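Local coordinates for protein putative branched-chain amino acid ABC transporter (Rhodospirillum rubrum ATCC 11170, PDB 3HUT) that probably binds branched-chain or related amino acids outside the membrane and delivers them to an ABC transporter, at residues 11-17 and 50-55; 28-34 and 283-287; 92-98 and 114-118; 122-126 and 154-158. All blocks are in the same frame, centred on the assembly; numbering follows the deposited sequence.

Contact 1. Residues 11-17 and 50-55; sequences LPLTGAN and YADSRD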
loop_
_atom_site.group_PDB
_atom_site.type_symbol
_atom_site.label_atom_id
_atom_site.label_comp_id
_atom_site.label_asym_id
_atom_site.label_seq_id
_atom_site.Cartn_x
_atom_site.Cartn_y
_atom_site.Cartn_z
ATOM N N LEU A 11 -4.510 9.534 -14.244
ATOM C CA LEU A 11 -4.698 9.843 -12.831
ATOM C C LEU A 11 -5.704 10.979 -12.654
ATOM O O LEU A 11 -5.932 11.775 -13.570
ATOM C CB LEU A 11 -3.359 10.233 -12.187
ATOM C CG LEU A 11 -2.358 11.090 -12.975
ATOM C CD1 LEU A 11 -3.056 12.213 -13.710
ATOM C CD2 LEU A 11 -1.308 11.644 -12.025
ATOM N N PRO A 12 -6.324 11.062 -11.471
ATOM C CA PRO A 12 -7.311 12.110 -11.194
ATOM C C PRO A 12 -6.723 13.465 -10.811
ATOM O O PRO A 12 -6.119 13.608 -9.750
ATOM C CB PRO A 12 -8.148 11.494 -10.076
ATOM C CG PRO A 12 -7.138 10.695 -9.310
ATOM C CD PRO A 12 -6.317 10.041 -10.406
ATOM N N LEU A 13 -6.905 14.457 -11.684
ATOM C CA LEU A 13 -6.417 15.811 -11.435
ATOM C C LEU A 13 -7.587 16.766 -11.217
ATOM O O LEU A 13 -7.402 17.948 -10.934
ATOM C CB LEU A 13 -5.547 16.294 -12.593
ATOM C CG LEU A 13 -4.231 15.519 -12.731
ATOM C CD1 LEU A 13 -3.444 16.040 -13.921
ATOM C CD2 LEU A 13 -3.417 15.653 -11.436
ATOM N N THR A 14 -8.797 16.244 -11.372
ATOM C CA THR A 14 -9.993 17.032 -11.146
ATOM C C THR A 14 -10.968 16.097 -10.448
ATOM O O THR A 14 -10.895 14.880 -10.614
ATOM C CB THR A 14 -10.594 17.595 -12.476
ATOM O OG1 THR A 14 -10.877 16.532 -13.387
ATOM C CG2 THR A 14 -9.617 18.557 -13.128
ATOM N N GLY A 15 -11.856 16.657 -9.637
ATOM C CA GLY A 15 -12.804 15.820 -8.934
ATOM C C GLY A 15 -12.447 15.647 -7.475
ATOM O O GLY A 15 -11.446 16.184 -6.995
ATOM N N ALA A 16 -13.264 14.876 -6.769
ATOM C CA ALA A 16 -13.071 14.642 -5.345
ATOM C C ALA A 16 -11.713 14.055 -4.981
ATOM O O ALA A 16 -11.227 14.258 -3.874
ATOM C CB ALA A 16 -14.179 13.735 -4.823
ATOM N N ASN A 17 -11.101 13.334 -5.913
ATOM C CA ASN A 17 -9.816 12.689 -5.656
ATOM C C ASN A 17 -8.616 13.323 -6.353
ATOM O O ASN A 17 -7.585 12.675 -6.536
ATOM C CB ASN A 17 -9.921 11.208 -6.043
ATOM C CG ASN A 17 -10.726 10.403 -5.041
ATOM O OD1 ASN A 17 -11.417 9.445 -5.397
ATOM N ND2 ASN A 17 -10.629 10.780 -3.775
ATOM N N TYR A 50 0.635 12.418 -19.325
ATOM C CA TYR A 50 -0.422 12.369 -18.322
ATOM C C TYR A 50 -1.795 12.614 -18.933
ATOM O O TYR A 50 -1.924 13.312 -19.937
ATOM C CB TYR A 50 -0.175 13.436 -17.257
ATOM C CG TYR A 50 1.079 13.224 -16.453
ATOM C CD1 TYR A 50 1.084 12.378 -15.346
ATOM C CD2 TYR A 50 2.265 13.866 -16.801
ATOM C CE1 TYR A 50 2.242 12.179 -14.602
ATOM C CE2 TYR A 50 3.433 13.672 -16.064
ATOM C CZ TYR A 50 3.410 12.826 -14.962
ATOM O OH TYR A 50 4.551 12.647 -14.211
ATOM N N ALA A 51 -2.818 12.040 -18.311
ATOM C CA ALA A 51 -4.195 12.219 -18.764
ATOM C C ALA A 51 -5.095 12.281 -17.533
ATOM O O ALA A 51 -5.036 11.401 -16.668
ATOM C CB ALA A 51 -4.614 11.063 -19.670
ATOM N N ASP A 52 -5.911 13.329 -17.451
ATOM C CA ASP A 52 -6.826 13.509 -16.325
ATOM C C ASP A 52 -8.025 12.568 -16.443
ATOM O O ASP A 52 -8.927 12.792 -17.247
ATOM C CB ASP A 52 -7.309 14.964 -16.276
ATOM C CG ASP A 52 -8.203 15.252 -15.079
ATOM O OD1 ASP A 52 -8.420 14.348 -14.239
ATOM O OD2 ASP A 52 -8.690 16.396 -14.981
ATOM N N SER A 53 -8.032 11.516 -15.633
ATOM C CA SER A 53 -9.120 10.548 -15.656
ATOM C C SER A 53 -10.344 11.019 -14.867
ATOM O O SER A 53 -11.434 10.466 -15.019
ATOM C CB SER A 53 -8.650 9.220 -15.069
ATOM O OG SER A 53 -8.504 9.333 -13.662
ATOM N N ARG A 54 -10.151 12.025 -14.017
ATOM C CA ARG A 54 -11.223 12.565 -13.180
ATOM C C ARG A 54 -11.814 11.492 -12.267
ATOM O O ARG A 54 -12.885 11.682 -11.686
ATOM C CB ARG A 54 -12.345 13.149 -14.047
ATOM C CG ARG A 54 -11.892 14.209 -15.033
ATOM C CD ARG A 54 -13.022 15.186 -15.328
ATOM N NE ARG A 54 -14.238 14.511 -15.775
ATOM C CZ ARG A 54 -14.383 13.950 -16.967
ATOM N NH1 ARG A 54 -13.383 13.986 -17.838
ATOM N NH2 ARG A 54 -15.524 13.358 -17.290
ATOM N N ASP A 55 -11.101 10.378 -12.127
ATOM C CA ASP A 55 -11.569 9.255 -11.318
ATOM C C ASP A 55 -12.947 8.855 -11.828
ATOM O O ASP A 55 -13.846 8.518 -11.056
ATOM C CB ASP A 55 -11.644 9.626 -9.833
ATOM C CG ASP A 55 -11.816 8.404 -8.941
ATOM O OD1 ASP A 55 -11.169 7.377 -9.233
ATOM O OD2 ASP A 55 -12.575 8.463 -7.949
#

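Contact 2. Residues 28-34 and 283-287; sequences ARLQLDR and YDAVG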
loop_
_atom_site.group_PDB
_atom_site.type_symbol
_atom_site.label_atom_id
_atom_site.label_comp_id
_atom_site.label_asym_id
_atom_site.label_seq_id
_atom_site.Cartn_x
_atom_site.Cartn_y
_atom_site.Cartn_z
ATOM N N ALA A 28 6.049 11.213 -9.417
ATOM C CA ALA A 28 6.453 10.781 -10.755
ATOM C C ALA A 28 7.597 11.630 -11.291
ATOM O O ALA A 28 8.593 11.108 -11.800
ATOM C CB ALA A 28 5.266 10.857 -11.711
ATOM N N ARG A 29 7.442 12.941 -11.173
ATOM C CA ARG A 29 8.441 13.891 -11.644
ATOM C C ARG A 29 9.813 13.634 -11.022
ATOM O O ARG A 29 10.827 13.628 -11.717
ATOM C CB ARG A 29 7.964 15.313 -11.324
ATOM C CG ARG A 29 9.035 16.397 -11.342
ATOM C CD ARG A 29 9.500 16.753 -12.743
ATOM N NE ARG A 29 10.281 17.990 -12.736
ATOM C CZ ARG A 29 10.871 18.516 -13.805
ATOM N NH1 ARG A 29 10.775 17.913 -14.983
ATOM N NH2 ARG A 29 11.555 19.650 -13.697
ATOM N N LEU A 30 9.841 13.420 -9.712
ATOM C CA LEU A 30 11.099 13.176 -9.011
ATOM C C LEU A 30 11.798 11.921 -9.540
ATOM O O LEU A 30 12.987 11.942 -9.851
ATOM C CB LEU A 30 10.834 13.025 -7.514
ATOM C CG LEU A 30 12.022 13.149 -6.559
ATOM C CD1 LEU A 30 12.656 14.521 -6.703
ATOM C CD2 LEU A 30 11.542 12.952 -5.129
ATOM N N GLN A 31 11.049 10.827 -9.633
ATOM C CA GLN A 31 11.583 9.555 -10.115
ATOM C C GLN A 31 12.053 9.643 -11.572
ATOM O O GLN A 31 13.169 9.230 -11.909
ATOM C CB GLN A 31 10.507 8.476 -9.984
ATOM C CG GLN A 31 10.982 7.039 -10.181
ATOM C CD GLN A 31 11.881 6.548 -9.055
ATOM O OE1 GLN A 31 13.098 6.764 -9.072
ATOM N NE2 GLN A 31 11.281 5.890 -8.063
ATOM N N LEU A 32 11.194 10.174 -12.437
ATOM C CA LEU A 32 11.522 10.296 -13.851
ATOM C C LEU A 32 12.773 11.141 -14.057
ATOM O O LEU A 32 13.682 10.755 -14.794
ATOM C CB LEU A 32 10.352 10.918 -14.619
ATOM C CG LEU A 32 10.517 10.962 -16.139
ATOM C CD1 LEU A 32 10.551 9.538 -16.686
ATOM C CD2 LEU A 32 9.376 11.742 -16.757
ATOM N N ASP A 33 12.827 12.296 -13.404
ATOM C CA ASP A 33 13.985 13.159 -13.552
ATOM C C ASP A 33 15.259 12.431 -13.142
ATOM O O ASP A 33 16.275 12.525 -13.833
ATOM C CB ASP A 33 13.806 14.447 -12.738
ATOM C CG ASP A 33 12.820 15.408 -13.380
ATOM O OD1 ASP A 33 12.388 15.154 -14.528
ATOM O OD2 ASP A 33 12.480 16.421 -12.739
ATOM N N ARG A 34 15.208 11.686 -12.038
ATOM C CA ARG A 34 16.390 10.952 -11.586
ATOM C C ARG A 34 16.787 9.899 -12.607
ATOM O O ARG A 34 17.962 9.764 -12.949
ATOM C CB ARG A 34 16.139 10.262 -10.243
ATOM C CG ARG A 34 15.806 11.202 -9.110
ATOM C CD ARG A 34 15.949 10.513 -7.763
ATOM N NE ARG A 34 15.176 11.192 -6.727
ATOM C CZ ARG A 34 15.204 10.871 -5.436
ATOM N NH1 ARG A 34 15.979 9.882 -5.008
ATOM N NH2 ARG A 34 14.435 11.525 -4.575
ATOM N N TYR A 283 5.633 6.914 -6.249
ATOM C CA TYR A 283 7.065 7.008 -6.499
ATOM C C TYR A 283 7.589 5.636 -6.927
ATOM O O TYR A 283 8.283 5.513 -7.941
ATOM C CB TYR A 283 7.794 7.462 -5.229
ATOM C CG TYR A 283 9.272 7.742 -5.422
ATOM C CD1 TYR A 283 9.706 8.784 -6.243
ATOM C CD2 TYR A 283 10.236 6.985 -4.756
ATOM C CE1 TYR A 283 11.069 9.070 -6.390
ATOM C CE2 TYR A 283 11.599 7.259 -4.897
ATOM C CZ TYR A 283 12.008 8.305 -5.714
ATOM O OH TYR A 283 13.355 8.587 -5.852
ATOM N N ASP A 284 7.259 4.606 -6.150
ATOM C CA ASP A 284 7.710 3.254 -6.461
ATOM C C ASP A 284 7.108 2.717 -7.755
ATOM O O ASP A 284 7.769 1.987 -8.495
ATOM C CB ASP A 284 7.377 2.289 -5.314
ATOM C CG ASP A 284 8.378 2.367 -4.174
ATOM O OD1 ASP A 284 9.351 3.142 -4.285
ATOM O OD2 ASP A 284 8.189 1.647 -3.165
ATOM N N ALA A 285 5.854 3.068 -8.027
ATOM C CA ALA A 285 5.204 2.591 -9.239
ATOM C C ALA A 285 6.003 3.055 -10.453
ATOM O O ALA A 285 6.333 2.255 -11.337
ATOM C CB ALA A 285 3.764 3.106 -9.311
ATOM N N VAL A 286 6.321 4.345 -10.492
ATOM C CA VAL A 286 7.092 4.895 -11.598
ATOM C C VAL A 286 8.469 4.226 -11.673
ATOM O O VAL A 286 8.928 3.840 -12.752
ATOM C CB VAL A 286 7.262 6.425 -11.452
ATOM C CG1 VAL A 286 8.212 6.948 -12.514
ATOM C CG2 VAL A 286 5.901 7.114 -11.578
ATOM N N GLY A 287 9.124 4.088 -10.523
ATOM C CA GLY A 287 10.431 3.456 -10.496
ATOM C C GLY A 287 10.399 2.010 -10.959
ATOM O O GLY A 287 11.299 1.554 -11.665
HETATM O O HOH W 1 11.388 3.752 -5.948
#

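Contact 3. Residues 92-98 and 114-118; sequences YGKEGMP and PWQFR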
loop_
_atom_site.group_PDB
_atom_site.type_symbol
_atom_site.label_atom_id
_atom_site.label_comp_id
_atom_site.label_asym_id
_atom_site.label_seq_id
_atom_site.Cartn_x
_atom_site.Cartn_y
_atom_site.Cartn_z
ATOM N N TYR A 92 -6.951 -2.391 -21.601
ATOM C CA TYR A 92 -5.529 -2.693 -21.702
ATOM C C TYR A 92 -5.261 -4.195 -21.821
ATOM O O TYR A 92 -4.421 -4.619 -22.609
ATOM C CB TYR A 92 -4.785 -2.135 -20.492
ATOM C CG TYR A 92 -4.816 -0.625 -20.386
ATOM C CD1 TYR A 92 -4.589 0.181 -21.505
ATOM C CD2 TYR A 92 -5.020 -0.002 -19.156
ATOM C CE1 TYR A 92 -4.559 1.583 -21.392
ATOM C CE2 TYR A 92 -4.992 1.388 -19.034
ATOM C CZ TYR A 92 -4.760 2.171 -20.149
ATOM O OH TYR A 92 -4.726 3.542 -20.009
ATOM N N GLY A 93 -5.975 -4.993 -21.033
ATOM C CA GLY A 93 -5.785 -6.433 -21.076
ATOM C C GLY A 93 -6.122 -6.988 -22.445
ATOM O O GLY A 93 -5.381 -7.795 -23.006
ATOM N N LYS A 94 -7.253 -6.553 -22.985
ATOM C CA LYS A 94 -7.684 -6.998 -24.302
ATOM C C LYS A 94 -6.753 -6.502 -25.408
ATOM O O LYS A 94 -6.494 -7.220 -26.375
ATOM C CB LYS A 94 -9.111 -6.513 -24.577
ATOM C CG LYS A 94 -9.634 -6.864 -25.962
ATOM C CD LYS A 94 -11.034 -6.317 -26.169
ATOM C CE LYS A 94 -11.548 -6.620 -27.570
ATOM N NZ LYS A 94 -12.883 -5.999 -27.813
ATOM N N GLU A 95 -6.237 -5.285 -25.261
ATOM C CA GLU A 95 -5.363 -4.705 -26.281
ATOM C C GLU A 95 -3.878 -5.047 -26.151
ATOM O O GLU A 95 -3.105 -4.818 -27.083
ATOM C CB GLU A 95 -5.528 -3.181 -26.307
ATOM C CG GLU A 95 -6.918 -2.699 -26.701
ATOM C CD GLU A 95 -7.350 -3.211 -28.063
ATOM O OE1 GLU A 95 -6.483 -3.315 -28.956
ATOM O OE2 GLU A 95 -8.555 -3.500 -28.241
ATOM N N GLY A 96 -3.475 -5.585 -25.006
ATOM C CA GLY A 96 -2.075 -5.938 -24.825
ATOM C C GLY A 96 -1.186 -4.787 -24.391
ATOM O O GLY A 96 -0.091 -4.585 -24.921
HETATM N N MSE A 97 -1.670 -4.017 -23.428
HETATM C CA MSE A 97 -0.927 -2.881 -22.891
HETATM C C MSE A 97 -0.648 -3.160 -21.422
HETATM O O MSE A 97 -1.574 -3.393 -20.655
HETATM C CB MSE A 97 -1.765 -1.603 -23.002
HETATM C CG MSE A 97 -1.141 -0.376 -22.349
HETATM SE SE MSE A 97 0.349 0.358 -23.340
HETATM C CE MSE A 97 -0.646 1.450 -24.609
ATOM N N PRO A 98 0.631 -3.159 -21.011
ATOM C CA PRO A 98 0.940 -3.415 -19.602
ATOM C C PRO A 98 0.507 -2.216 -18.753
ATOM O O PRO A 98 0.779 -1.067 -19.106
ATOM C CB PRO A 98 2.453 -3.622 -19.615
ATOM C CG PRO A 98 2.902 -2.723 -20.719
ATOM C CD PRO A 98 1.865 -2.968 -21.796
ATOM N N PRO A 114 -3.468 -10.892 -17.645
ATOM C CA PRO A 114 -2.034 -10.989 -17.352
ATOM C C PRO A 114 -1.309 -9.655 -17.539
ATOM O O PRO A 114 -0.088 -9.577 -17.397
ATOM C CB PRO A 114 -1.545 -12.037 -18.355
ATOM C CG PRO A 114 -2.784 -12.841 -18.670
ATOM C CD PRO A 114 -3.830 -11.774 -18.769
ATOM N N TRP A 115 -2.058 -8.605 -17.850
ATOM C CA TRP A 115 -1.443 -7.305 -18.087
ATOM C C TRP A 115 -1.498 -6.307 -16.938
ATOM O O TRP A 115 -0.910 -5.232 -17.035
ATOM C CB TRP A 115 -2.045 -6.679 -19.352
ATOM C CG TRP A 115 -1.898 -7.573 -20.549
ATOM C CD1 TRP A 115 -2.658 -8.664 -20.856
ATOM C CD2 TRP A 115 -0.867 -7.510 -21.544
ATOM N NE1 TRP A 115 -2.160 -9.291 -21.979
ATOM C CE2 TRP A 115 -1.060 -8.601 -22.419
ATOM C CE3 TRP A 115 0.205 -6.636 -21.779
ATOM C CZ2 TRP A 115 -0.218 -8.846 -23.516
ATOM C CZ3 TRP A 115 1.042 -6.877 -22.870
ATOM C CH2 TRP A 115 0.822 -7.975 -23.722
ATOM N N GLN A 116 -2.185 -6.659 -15.853
ATOM C CA GLN A 116 -2.297 -5.768 -14.697
ATOM C C GLN A 116 -1.256 -6.010 -13.610
ATOM O O GLN A 116 -0.908 -7.153 -13.301
ATOM C CB GLN A 116 -3.687 -5.873 -14.062
ATOM C CG GLN A 116 -4.760 -5.022 -14.731
ATOM C CD GLN A 116 -5.045 -5.453 -16.150
ATOM O OE1 GLN A 116 -5.311 -6.629 -16.411
ATOM N NE2 GLN A 116 -5.003 -4.502 -17.079
ATOM N N PHE A 117 -0.771 -4.914 -13.033
ATOM C CA PHE A 117 0.218 -4.964 -11.959
ATOM C C PHE A 117 -0.132 -3.849 -10.978
ATOM O O PHE A 117 -0.745 -2.855 -11.361
ATOM C CB PHE A 117 1.628 -4.738 -12.518
ATOM C CG PHE A 117 2.052 -5.769 -13.524
ATOM C CD1 PHE A 117 2.622 -6.971 -13.113
ATOM C CD2 PHE A 117 1.844 -5.555 -14.883
ATOM C CE1 PHE A 117 2.980 -7.943 -14.049
ATOM C CE2 PHE A 117 2.198 -6.521 -15.821
ATOM C CZ PHE A 117 2.764 -7.713 -15.403
ATOM N N ARG A 118 0.252 -4.024 -9.719
ATOM C CA ARG A 118 -0.018 -3.026 -8.684
ATOM C C ARG A 118 1.226 -2.823 -7.830
ATOM O O ARG A 118 1.956 -3.777 -7.540
ATOM C CB ARG A 118 -1.183 -3.478 -7.793
ATOM C CG ARG A 118 -1.059 -4.912 -7.305
ATOM C CD ARG A 118 -1.843 -5.166 -6.024
ATOM N NE ARG A 118 -3.243 -4.815 -6.174
ATOM C CZ ARG A 118 -4.244 -5.687 -6.220
ATOM N NH1 ARG A 118 -4.016 -6.986 -6.121
ATOM N NH2 ARG A 118 -5.476 -5.247 -6.381
#

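Contact 4. Residues 122-126 and 154-158; sequences TPAFE and SSAQA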
loop_
_atom_site.group_PDB
_atom_site.type_symbol
_atom_site.label_atom_id
_atom_site.label_comp_id
_atom_site.label_asym_id
_atom_site.label_seq_id
_atom_site.Cartn_x
_atom_site.Cartn_y
_atom_site.Cartn_z
ATOM N N THR A 122 -2.582 -6.001 -1.394
ATOM C CA THR A 122 -4.006 -6.056 -1.082
ATOM C C THR A 122 -4.135 -5.825 0.425
ATOM O O THR A 122 -3.179 -6.028 1.177
ATOM C CB THR A 122 -4.612 -7.428 -1.412
ATOM O OG1 THR A 122 -3.989 -8.427 -0.596
ATOM C CG2 THR A 122 -4.405 -7.765 -2.882
ATOM N N PRO A 123 -5.319 -5.392 0.887
ATOM C CA PRO A 123 -5.540 -5.140 2.315
ATOM C C PRO A 123 -5.285 -6.364 3.190
ATOM O O PRO A 123 -4.795 -6.247 4.311
ATOM C CB PRO A 123 -7.001 -4.705 2.366
ATOM C CG PRO A 123 -7.206 -4.056 1.032
ATOM C CD PRO A 123 -6.505 -5.014 0.101
ATOM N N ALA A 124 -5.615 -7.537 2.666
ATOM C CA ALA A 124 -5.452 -8.781 3.410
ATOM C C ALA A 124 -4.001 -9.196 3.651
ATOM O O ALA A 124 -3.720 -9.930 4.604
ATOM C CB ALA A 124 -6.198 -9.902 2.699
ATOM N N PHE A 125 -3.092 -8.728 2.798
ATOM C CA PHE A 125 -1.673 -9.073 2.904
ATOM C C PHE A 125 -1.062 -8.929 4.299
ATOM O O PHE A 125 -0.234 -9.747 4.701
ATOM C CB PHE A 125 -0.837 -8.236 1.927
ATOM C CG PHE A 125 0.638 -8.551 1.974
ATOM C CD1 PHE A 125 1.134 -9.705 1.377
ATOM C CD2 PHE A 125 1.517 -7.727 2.670
ATOM C CE1 PHE A 125 2.482 -10.036 1.476
ATOM C CE2 PHE A 125 2.867 -8.048 2.775
ATOM C CZ PHE A 125 3.351 -9.206 2.178
ATOM N N GLU A 126 -1.449 -7.896 5.037
ATOM C CA GLU A 126 -0.880 -7.698 6.369
ATOM C C GLU A 126 -1.344 -8.739 7.384
ATOM O O GLU A 126 -0.682 -8.949 8.398
ATOM C CB GLU A 126 -1.198 -6.295 6.900
ATOM C CG GLU A 126 -2.673 -6.016 7.098
ATOM C CD GLU A 126 -2.923 -4.676 7.766
ATOM O OE1 GLU A 126 -1.945 -3.930 7.992
ATOM O OE2 GLU A 126 -4.096 -4.367 8.060
ATOM N N SER A 154 -11.392 -8.610 5.557
ATOM C CA SER A 154 -10.462 -9.428 4.792
ATOM C C SER A 154 -9.139 -9.619 5.532
ATOM O O SER A 154 -8.594 -10.720 5.558
ATOM C CB SER A 154 -10.197 -8.796 3.423
ATOM O OG SER A 154 -9.529 -7.555 3.563
ATOM N N SER A 155 -8.624 -8.553 6.142
ATOM C CA SER A 155 -7.363 -8.662 6.859
ATOM C C SER A 155 -7.525 -9.444 8.163
ATOM O O SER A 155 -6.644 -10.209 8.544
ATOM C CB SER A 155 -6.779 -7.271 7.133
ATOM O OG SER A 155 -7.594 -6.526 8.015
ATOM N N ALA A 156 -8.655 -9.267 8.841
ATOM C CA ALA A 156 -8.894 -9.980 10.093
ATOM C C ALA A 156 -9.039 -11.479 9.840
ATOM O O ALA A 156 -8.529 -12.297 10.602
ATOM C CB ALA A 156 -10.156 -9.438 10.781
ATOM N N GLN A 157 -9.743 -11.833 8.769
ATOM C CA GLN A 157 -9.950 -13.232 8.414
ATOM C C GLN A 157 -8.612 -13.870 8.037
ATOM O O GLN A 157 -8.309 -14.983 8.459
ATOM C CB GLN A 157 -10.944 -13.325 7.252
ATOM C CG GLN A 157 -11.179 -14.720 6.684
ATOM C CD GLN A 157 -11.640 -15.722 7.726
ATOM O OE1 GLN A 157 -12.388 -15.386 8.645
ATOM N NE2 GLN A 157 -11.203 -16.968 7.577
ATOM N N ALA A 158 -7.806 -13.156 7.255
ATOM C CA ALA A 158 -6.502 -13.667 6.841
ATOM C C ALA A 158 -5.584 -13.815 8.056
ATOM O O ALA A 158 -4.796 -14.766 8.143
ATOM C CB ALA A 158 -5.878 -12.733 5.813
HETATM O O HOH W 2 -5.515 -5.788 9.807
#

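Contact 1. Residues 11-17 and 50-55
Leu-11 and Asp-52 form a parallel bridge where two neighbouring strands, 5-11 and 46-52, run out at their C-terminal ends in the first alpha/beta lobe of a periplasmic binding protein, and the chain then turns into the loops at the C-terminal edge of the sheet. Leu-11 N gives to Ala-51 O (3.1 Å) and Leu-11 O accepts Ser-53 N (3.0 Å). Past the strands, the Asp-52 carboxylate takes over. With CG anti to the backbone N (chi1 -177°), it reaches the backbone of the 11-17 loop and receives Leu-13 N on OD1 (3.0 Å), while Arg-54 N comes to the same oxygen from the opposite face of the carboxylate and closes an Asx turn. The second oxygen, OD2, accepts the Thr-14 hydroxyl OG1 at 2.7 Å on its syn side. An alanine at this position is likely to leave Leu-13 N, Arg-54 N and the Thr-14 hydroxyl without the carboxylate that accepts them, and the loop freer to shift against the strand end. Ser-53 OG sits over the Leu-11 to Pro-12 peptide, accepts Asp-55 N in an ST turn and is also bonded to Asp-79; Asp-55 OD1 pairs with Ser-81. Pro-12 CB rests 4.0 Å from Asp-55 CB. Separately, Leu-11 CD2 meets the Tyr-50 ring obliquely, 4.2 Å from CD1.

Contact 2. Residues 28-34 and 283-287
Gln-31 and Tyr-283 join two helices of the first lobe, 18-37 and 277-296, which run in roughly the same direction; over these short segments the axes come within 8.6 Å and cross at -32°. The Gln-31 amide lies nearly flat over one face of the Tyr-283 ring, the two planes 22° apart, with NE2 above the ring centre. Its chain starts with CG anti to the backbone N (chi1 -168°) and bends at chi2, which brings the amide back over the ring and lets NE2 give to Tyr-283 O at 3.0 Å in an almost straight bond. That carbonyl also accepts Gly-287 N within its own helix, and a water that donates to Asp-284 OD1 takes a weak second bond from NE2. A leucine here would probably take the side-chain donor from Tyr-283 O and the flat amide from its ring, and break the weak link to the water. Gly-287 suits the close approach, since a side-chain carbon there would run into NE2. Beyond the amide, Tyr-283 OH stands over the centre of the Arg-34 guanidinium, 3.0 Å from CZ, above the plane and poorly aimed for a bond with any of its N-H groups. Val-286 presses CG1 on Gln-31 CG (3.6 Å) and CG2 on Ala-28 CB (3.8 Å). Leu-30 CD2 touches the tyrosine obliquely, and Phe-263 stacks with the same ring. This pairing is typical of the type I periplasmic binding fold, whose chain leaves the first lobe and later returns to complete it.

Contact 3. Residues 92-98 and 114-118
Tyr-92 O, lying oblique to the Trp-115 indole, is gripped by two backbone donors at the end of helix 82-95: Met-97 N at 2.9 Å, in a six-to-one bond, and Gly-96 N in a weak one. Gly-96 turns the chain at positive phi (83°), where a side chain would be jammed against the preceding carbonyl, and its bare CA lies over the six-membered ring of Trp-115. This CH-pi contact measures 3.5 Å from Gly-96 CA to the ring centroid, only 4° off the normal. Helix 82-95 joins strands 73-78 and 99-101 in a beta-alpha-beta unit; Trp-115, just before the next parallel strand, 116-118, covers its C-terminal end. With CG beside its own backbone N (chi1 -56°), the tryptophan sends its five-membered ring toward Gly-93, whose O is 3.6 Å from CD1. Met-97 O sits 3.6 Å from Trp-115 CB, and Pro-98 meets the indole at its rim, CD 4.0 Å from CE3. Gln-116 is directed by Ser-113, bonded to OE1, and by Gln-99, which accepts from NE2; that nitrogen only skirts Gly-93 N and Tyr-92 CB. Arg-306 of helix 302-310 also touches Trp-115.

Contact 4. Residues 122-126 and 154-158
Ala-124 and Ser-155 come together almost backbone to backbone, their CA atoms 3.9 Å apart. Around that point the packing is of small groups. Ala-124 CB faces Ser-154 O at 3.8 Å and Ala-158 CB at 4.2 Å, and Ala-158, one helical turn after Ser-154, sets CB 3.7 Å from Ala-124 O. Pro-123 adds its carbonyl, with O 3.6 Å from Ser-155 CB, and its ring carbon CB beside Ser-154 OG. The turn 122-126, held by Phe-125 N on Thr-122 O, carries the chain from the last strand of the first sheet into helix 126-136 of the second lobe, where it packs against helix 150-165 beside the crossing between the lobes. A water joins the two segments at their polar side, donating to Glu-126 OE2 (2.7 Å) and to Ser-155 OG (2.8 Å). Glu-126 starts with CG between its backbone N and carbonyl carbon (chi1 63°) and then runs extended, which brings OE2 to this water. In the next shell, Ser-226 OG bonds OE2 and Ser-227 N gives to OE1, fixing the carboxylate. The serine hydroxyls are held by their own helix: Ser-155 OG bonds Trp-151 O, and Ser-154 OG bonds Asp-150 O as well as Trp-151 O.

Overall arrangement
From the N terminus, contact 1 closes the first beta-alpha-beta loop, bringing strand 46-52 back beside the end of strand 5-11. Contact 2 opens inside that loop, on helix 18-37, and closes only at helix 277-296, so the two cross; they touch where Tyr-50 meets Ala-28. Contacts 3 and 4 nest in the long loop of contact 2, one after the other. Contact 3 ties the end of helix 82-95 to the start of strand 116-118, across the sheet from strand 46-52. Contact 4 opens as the chain enters the second lobe and closes on helix 150-165, tying the turn before helix 126-136 to that helix; its centre lies about 28 Å from that of contact 2.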